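Local coordinates for protein CurF (Lyngbya majuscula, PDB 2Q35) that probably decarboxylates a carrier-bound intermediate during polyketide chain beta-branching, through a domain of the crotonase family, at residues K49-G63 against I91-G105. The protein carries 1 engineered substitution. Numbering follows the deposited sequence.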
loop_
_atom_site.group_PDB
_atom_site.type_symbol
_atom_site.label_atom_id
_atom_site.label_comp_id
_atom_site.label_asym_id
_atom_site.label_seq_id
_atom_site.Cartn_x
_atom_site.Cartn_y
_atom_site.Cartn_z
ATOM N N LYS A 49 11.936 -3.806 -26.658
ATOM C CA LYS A 49 12.220 -3.470 -25.268
ATOM C C LYS A 49 10.981 -3.232 -24.401
ATOM O O LYS A 49 11.055 -3.386 -23.179
ATOM C CB LYS A 49 13.110 -2.209 -25.153
ATOM C CG LYS A 49 14.483 -2.318 -25.749
ATOM C CD LYS A 49 15.131 -0.973 -25.502
ATOM C CE LYS A 49 16.582 -0.945 -25.813
ATOM N NZ LYS A 49 17.070 0.430 -25.607
ATOM N N VAL A 50 9.887 -2.758 -25.013
ATOM C CA VAL A 50 8.638 -2.430 -24.256
ATOM C C VAL A 50 7.461 -2.854 -25.104
ATOM O O VAL A 50 7.449 -2.602 -26.312
ATOM C CB VAL A 50 8.520 -0.895 -23.926
ATOM C CG1 VAL A 50 7.262 -0.613 -23.108
ATOM C CG2 VAL A 50 9.740 -0.379 -23.167
ATOM N N VAL A 51 6.489 -3.532 -24.495
ATOM C CA VAL A 51 5.250 -3.895 -25.189
ATOM C C VAL A 51 4.100 -3.012 -24.665
ATOM O O VAL A 51 3.942 -2.873 -23.446
ATOM C CB VAL A 51 4.878 -5.347 -24.883
ATOM C CG1 VAL A 51 3.466 -5.641 -25.412
ATOM C CG2 VAL A 51 5.898 -6.302 -25.482
ATOM N N ILE A 52 3.339 -2.391 -25.569
ATOM C CA ILE A 52 2.100 -1.732 -25.195
ATOM C C ILE A 52 0.958 -2.627 -25.632
ATOM O O ILE A 52 0.788 -2.888 -26.840
ATOM C CB ILE A 52 2.012 -0.337 -25.871
ATOM C CG1 ILE A 52 3.192 0.518 -25.365
ATOM C CG2 ILE A 52 0.665 0.362 -25.521
ATOM C CD1 ILE A 52 3.260 1.879 -25.962
ATOM N N LEU A 53 0.182 -3.108 -24.668
ATOM C CA LEU A 53 -0.983 -3.948 -24.969
ATOM C C LEU A 53 -2.254 -3.104 -24.920
ATOM O O LEU A 53 -2.526 -2.439 -23.933
ATOM C CB LEU A 53 -1.080 -5.076 -23.939
ATOM C CG LEU A 53 -2.250 -6.058 -24.051
ATOM C CD1 LEU A 53 -2.281 -6.814 -25.391
ATOM C CD2 LEU A 53 -2.237 -7.059 -22.861
ATOM N N THR A 54 -3.053 -3.165 -25.973
ATOM C CA THR A 54 -4.236 -2.294 -26.028
ATOM C C THR A 54 -5.376 -3.001 -26.773
ATOM O O THR A 54 -5.182 -4.063 -27.390
ATOM C CB THR A 54 -3.874 -0.915 -26.623
ATOM O OG1 THR A 54 -4.875 0.051 -26.260
ATOM C CG2 THR A 54 -3.722 -0.965 -28.155
ATOM N N GLY A 55 -6.561 -2.400 -26.693
ATOM C CA GLY A 55 -7.760 -2.879 -27.391
ATOM C C GLY A 55 -8.117 -2.076 -28.636
ATOM O O GLY A 55 -7.248 -1.498 -29.309
ATOM N N TYR A 56 -9.417 -2.036 -28.926
ATOM C CA TYR A 56 -9.947 -1.285 -30.055
ATOM C C TYR A 56 -11.233 -0.631 -29.577
ATOM O O TYR A 56 -11.986 -1.204 -28.755
ATOM C CB TYR A 56 -10.290 -2.247 -31.194
ATOM C CG TYR A 56 -11.620 -2.949 -30.992
ATOM C CD1 TYR A 56 -11.709 -4.114 -30.220
ATOM C CD2 TYR A 56 -12.794 -2.430 -31.543
ATOM C CE1 TYR A 56 -12.942 -4.747 -29.999
ATOM C CE2 TYR A 56 -14.027 -3.060 -31.328
ATOM C CZ TYR A 56 -14.086 -4.217 -30.560
ATOM O OH TYR A 56 -15.301 -4.845 -30.364
ATOM N N GLY A 57 -11.518 0.547 -30.121
ATOM C CA GLY A 57 -12.802 1.189 -29.844
ATOM C C GLY A 57 -13.053 1.289 -28.350
ATOM O O GLY A 57 -12.197 1.773 -27.598
ATOM N N ASN A 58 -14.220 0.807 -27.939
ATOM C CA ASN A 58 -14.710 0.964 -26.568
ATOM C C ASN A 58 -14.254 -0.125 -25.602
ATOM O O ASN A 58 -14.650 -0.087 -24.436
ATOM C CB ASN A 58 -16.238 0.992 -26.560
ATOM C CG ASN A 58 -16.803 2.292 -27.110
ATOM O OD1 ASN A 58 -16.176 3.348 -27.002
ATOM N ND2 ASN A 58 -17.986 2.217 -27.695
ATOM N N TYR A 59 -13.461 -1.081 -26.094
ATOM C CA TYR A 59 -13.130 -2.292 -25.330
ATOM C C TYR A 59 -11.642 -2.546 -25.233
ATOM O O TYR A 59 -10.929 -2.579 -26.252
ATOM C CB TYR A 59 -13.780 -3.524 -25.959
ATOM C CG TYR A 59 -15.270 -3.444 -25.983
ATOM C CD1 TYR A 59 -16.011 -3.775 -24.860
ATOM C CD2 TYR A 59 -15.931 -2.995 -27.120
ATOM C CE1 TYR A 59 -17.408 -3.670 -24.873
ATOM C CE2 TYR A 59 -17.319 -2.890 -27.152
ATOM C CZ TYR A 59 -18.042 -3.220 -26.022
ATOM O OH TYR A 59 -19.415 -3.131 -26.075
ATOM N N PHE A 60 -11.183 -2.729 -23.999
ATOM C CA PHE A 60 -9.867 -3.289 -23.791
ATOM C C PHE A 60 -9.991 -4.824 -23.835
ATOM O O PHE A 60 -9.478 -5.462 -24.747
ATOM C CB PHE A 60 -9.213 -2.803 -22.482
ATOM C CG PHE A 60 -7.901 -3.505 -22.186
ATOM C CD1 PHE A 60 -6.762 -3.157 -22.888
ATOM C CD2 PHE A 60 -7.824 -4.551 -21.228
ATOM C CE1 PHE A 60 -5.509 -3.792 -22.628
ATOM C CE2 PHE A 60 -6.586 -5.214 -20.984
ATOM C CZ PHE A 60 -5.436 -4.827 -21.694
ATOM N N SER A 61 -10.686 -5.401 -22.850
ATOM C CA SER A 61 -10.933 -6.847 -22.817
ATOM C C SER A 61 -12.181 -7.190 -22.014
ATOM O O SER A 61 -12.362 -6.708 -20.895
ATOM C CB SER A 61 -9.713 -7.573 -22.232
ATOM O OG SER A 61 -10.014 -8.967 -22.115
ATOM N N SER A 62 -13.040 -8.031 -22.597
ATOM C CA SER A 62 -14.313 -8.414 -21.970
ATOM C C SER A 62 -14.189 -9.717 -21.168
ATOM O O SER A 62 -15.154 -10.157 -20.547
ATOM C CB SER A 62 -15.435 -8.532 -23.024
ATOM O OG SER A 62 -15.670 -7.267 -23.638
ATOM N N GLY A 63 -12.993 -10.303 -21.142
ATOM C CA GLY A 63 -12.815 -11.550 -20.388
ATOM C C GLY A 63 -13.694 -12.681 -20.895
ATOM O O GLY A 63 -13.997 -12.761 -22.099
ATOM N N ILE A 91 10.133 -8.684 -21.139
ATOM C CA ILE A 91 10.272 -7.221 -21.230
ATOM C C ILE A 91 9.053 -6.519 -20.646
ATOM O O ILE A 91 7.974 -7.090 -20.577
ATOM C CB ILE A 91 10.574 -6.739 -22.677
ATOM C CG1 ILE A 91 9.515 -7.246 -23.665
ATOM C CG2 ILE A 91 12.008 -7.174 -23.092
ATOM C CD1 ILE A 91 9.555 -6.521 -25.013
ATOM N N PRO A 92 9.231 -5.265 -20.185
ATOM C CA PRO A 92 8.086 -4.561 -19.576
ATOM C C PRO A 92 6.883 -4.401 -20.511
ATOM O O PRO A 92 7.041 -4.179 -21.728
ATOM C CB PRO A 92 8.639 -3.161 -19.257
ATOM C CG PRO A 92 10.068 -3.176 -19.543
ATOM C CD PRO A 92 10.484 -4.493 -20.140
ATOM N N ILE A 93 5.704 -4.533 -19.917
ATOM C CA ILE A 93 4.436 -4.383 -20.624
ATOM C C ILE A 93 3.640 -3.236 -19.997
ATOM O O ILE A 93 3.516 -3.163 -18.763
ATOM C CB ILE A 93 3.594 -5.688 -20.549
ATOM C CG1 ILE A 93 4.342 -6.877 -21.139
ATOM C CG2 ILE A 93 2.202 -5.529 -21.250
ATOM C CD1 ILE A 93 3.604 -8.210 -20.819
ATOM N N ILE A 94 3.108 -2.345 -20.842
ATOM C CA ILE A 94 2.164 -1.302 -20.415
ATOM C C ILE A 94 0.781 -1.639 -20.977
ATOM O O ILE A 94 0.623 -1.783 -22.186
ATOM C CB ILE A 94 2.582 0.072 -20.969
ATOM C CG1 ILE A 94 4.024 0.419 -20.544
ATOM C CG2 ILE A 94 1.586 1.183 -20.551
ATOM C CD1 ILE A 94 4.648 1.643 -21.235
ATOM N N ALA A 95 -0.219 -1.782 -20.108
ATOM C CA ALA A 95 -1.570 -2.117 -20.565
ATOM C C ALA A 95 -2.283 -0.791 -20.751
ATOM O O ALA A 95 -2.587 -0.120 -19.765
ATOM C CB ALA A 95 -2.305 -2.926 -19.542
ATOM N N ALA A 96 -2.544 -0.461 -21.996
ATOM C CA ALA A 96 -3.253 0.802 -22.315
ATOM C C ALA A 96 -4.734 0.465 -22.438
ATOM O O ALA A 96 -5.223 0.062 -23.500
ATOM C CB ALA A 96 -2.708 1.426 -23.612
ATOM N N MET A 97 -5.432 0.534 -21.313
ATOM C CA MET A 97 -6.811 0.094 -21.269
ATOM C C MET A 97 -7.688 1.295 -21.680
ATOM O O MET A 97 -8.273 1.970 -20.834
ATOM C CB MET A 97 -7.161 -0.454 -19.896
ATOM C CG MET A 97 -6.263 -1.612 -19.481
ATOM S SD MET A 97 -6.927 -2.586 -18.094
ATOM C CE MET A 97 -7.335 -1.285 -16.923
ATOM N N GLN A 98 -7.754 1.511 -22.987
ATOM C CA GLN A 98 -8.484 2.677 -23.548
ATOM C C GLN A 98 -9.997 2.476 -23.519
ATOM O O GLN A 98 -10.771 3.423 -23.761
ATOM C CB GLN A 98 -7.981 2.978 -24.974
ATOM C CG GLN A 98 -8.711 2.291 -26.157
ATOM C CD GLN A 98 -8.865 0.776 -26.039
ATOM O OE1 GLN A 98 -8.009 0.068 -25.467
ATOM N NE2 GLN A 98 -9.974 0.267 -26.565
ATOM N N GLY A 99 -10.399 1.228 -23.319
ATOM C CA GLY A 99 -11.792 0.799 -23.242
ATOM C C GLY A 99 -12.120 0.005 -21.988
ATOM O O GLY A 99 -11.338 -0.039 -21.033
ATOM N N HIS A 100 -13.304 -0.600 -21.980
ATOM C CA HIS A 100 -13.797 -1.259 -20.791
ATOM C C HIS A 100 -12.938 -2.500 -20.552
ATOM O O HIS A 100 -12.392 -3.082 -21.498
ATOM C CB HIS A 100 -15.217 -1.751 -21.010
ATOM C CG HIS A 100 -16.163 -0.698 -21.499
ATOM N ND1 HIS A 100 -16.420 0.457 -20.794
ATOM C CD2 HIS A 100 -16.959 -0.660 -22.591
ATOM C CE1 HIS A 100 -17.317 1.179 -21.448
ATOM N NE2 HIS A 100 -17.650 0.530 -22.550
ATOM N N SER A 101 -12.872 -2.904 -19.289
ATOM C CA SER A 101 -12.233 -4.195 -18.937
ATOM C C SER A 101 -13.058 -4.906 -17.876
ATOM O O SER A 101 -13.244 -4.375 -16.770
ATOM C CB SER A 101 -10.827 -3.931 -18.393
ATOM O OG SER A 101 -10.051 -3.142 -19.271
ATOM N N PHE A 102 -13.538 -6.117 -18.203
ATOM C CA PHE A 102 -14.435 -6.854 -17.324
ATOM C C PHE A 102 -13.828 -8.201 -16.935
ATOM O O PHE A 102 -13.347 -8.934 -17.805
ATOM C CB PHE A 102 -15.755 -7.152 -18.028
ATOM C CG PHE A 102 -16.502 -5.921 -18.486
ATOM C CD1 PHE A 102 -16.607 -5.641 -19.836
ATOM C CD2 PHE A 102 -17.108 -5.080 -17.572
ATOM C CE1 PHE A 102 -17.297 -4.518 -20.292
ATOM C CE2 PHE A 102 -17.816 -3.955 -18.016
ATOM C CZ PHE A 102 -17.897 -3.680 -19.387
ATOM N N GLY A 103 -13.884 -8.517 -15.644
ATOM C CA GLY A 103 -13.513 -9.844 -15.124
ATOM C C GLY A 103 -12.071 -10.188 -15.438
ATOM O O GLY A 103 -11.164 -9.406 -15.129
ATOM N N GLY A 104 -11.879 -11.327 -16.103
ATOM C CA GLY A 104 -10.552 -11.718 -16.575
ATOM C C GLY A 104 -9.897 -10.646 -17.434
ATOM O O GLY A 104 -8.659 -10.553 -17.503
ATOM N N GLY A 105 -10.721 -9.834 -18.109
ATOM C CA GLY A 105 -10.187 -8.764 -18.958
ATOM C C GLY A 105 -9.534 -7.648 -18.149
ATOM O O GLY A 105 -8.567 -7.026 -18.599
#
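The side-chain amide of Gln98 is plugged into the loop of residues 55-59 and serves three backbone groups there. NE2 donates to Gly57 O at 2.9 Å and to Tyr59 O at 3.0 Å; both acceptors lie nearly in the amide plane, though NE2 sits above their carbonyl planes. OE1 takes Gly55 N, again from above its plane. An alanine here would probably leave Gly55 N and Gly57 O without these mates and the type II' turn freer to move.

Strands 50-54 and 93-97 pair in parallel, from Val51 N to Pro92 O through to Ala96 N on Leu53 O. Thr54 OG1, anti to its own nitrogen (chi1 -160°), reaches Ala96 O at 2.8 Å, in the carbonyl plane. Beyond the turn a beta bulge lets His100 O accept from both Phe60 N and Ser61 N. Phe60 lies under Met97 in a CH-pi and Met-aromatic contact, Met97 CG 3.6 Å from the ring centroid. The edge of His100 turns toward the face of Tyr59 (offset edge-to-face, planes at 71°), CD2 3.8 Å from Tyr59 CE1, while ND1 is hydrogen-bonded to Val122 N.

Gly63 and the start of helix 104-110 lie where crotonases usually form their oxyanion hole. Strands 50-54 and 93-97 are inner, flanked by 13-18 and 114-118, between helices 29-44 and 178-192; strand 100-102 pairs with 122-124 in a second sheet.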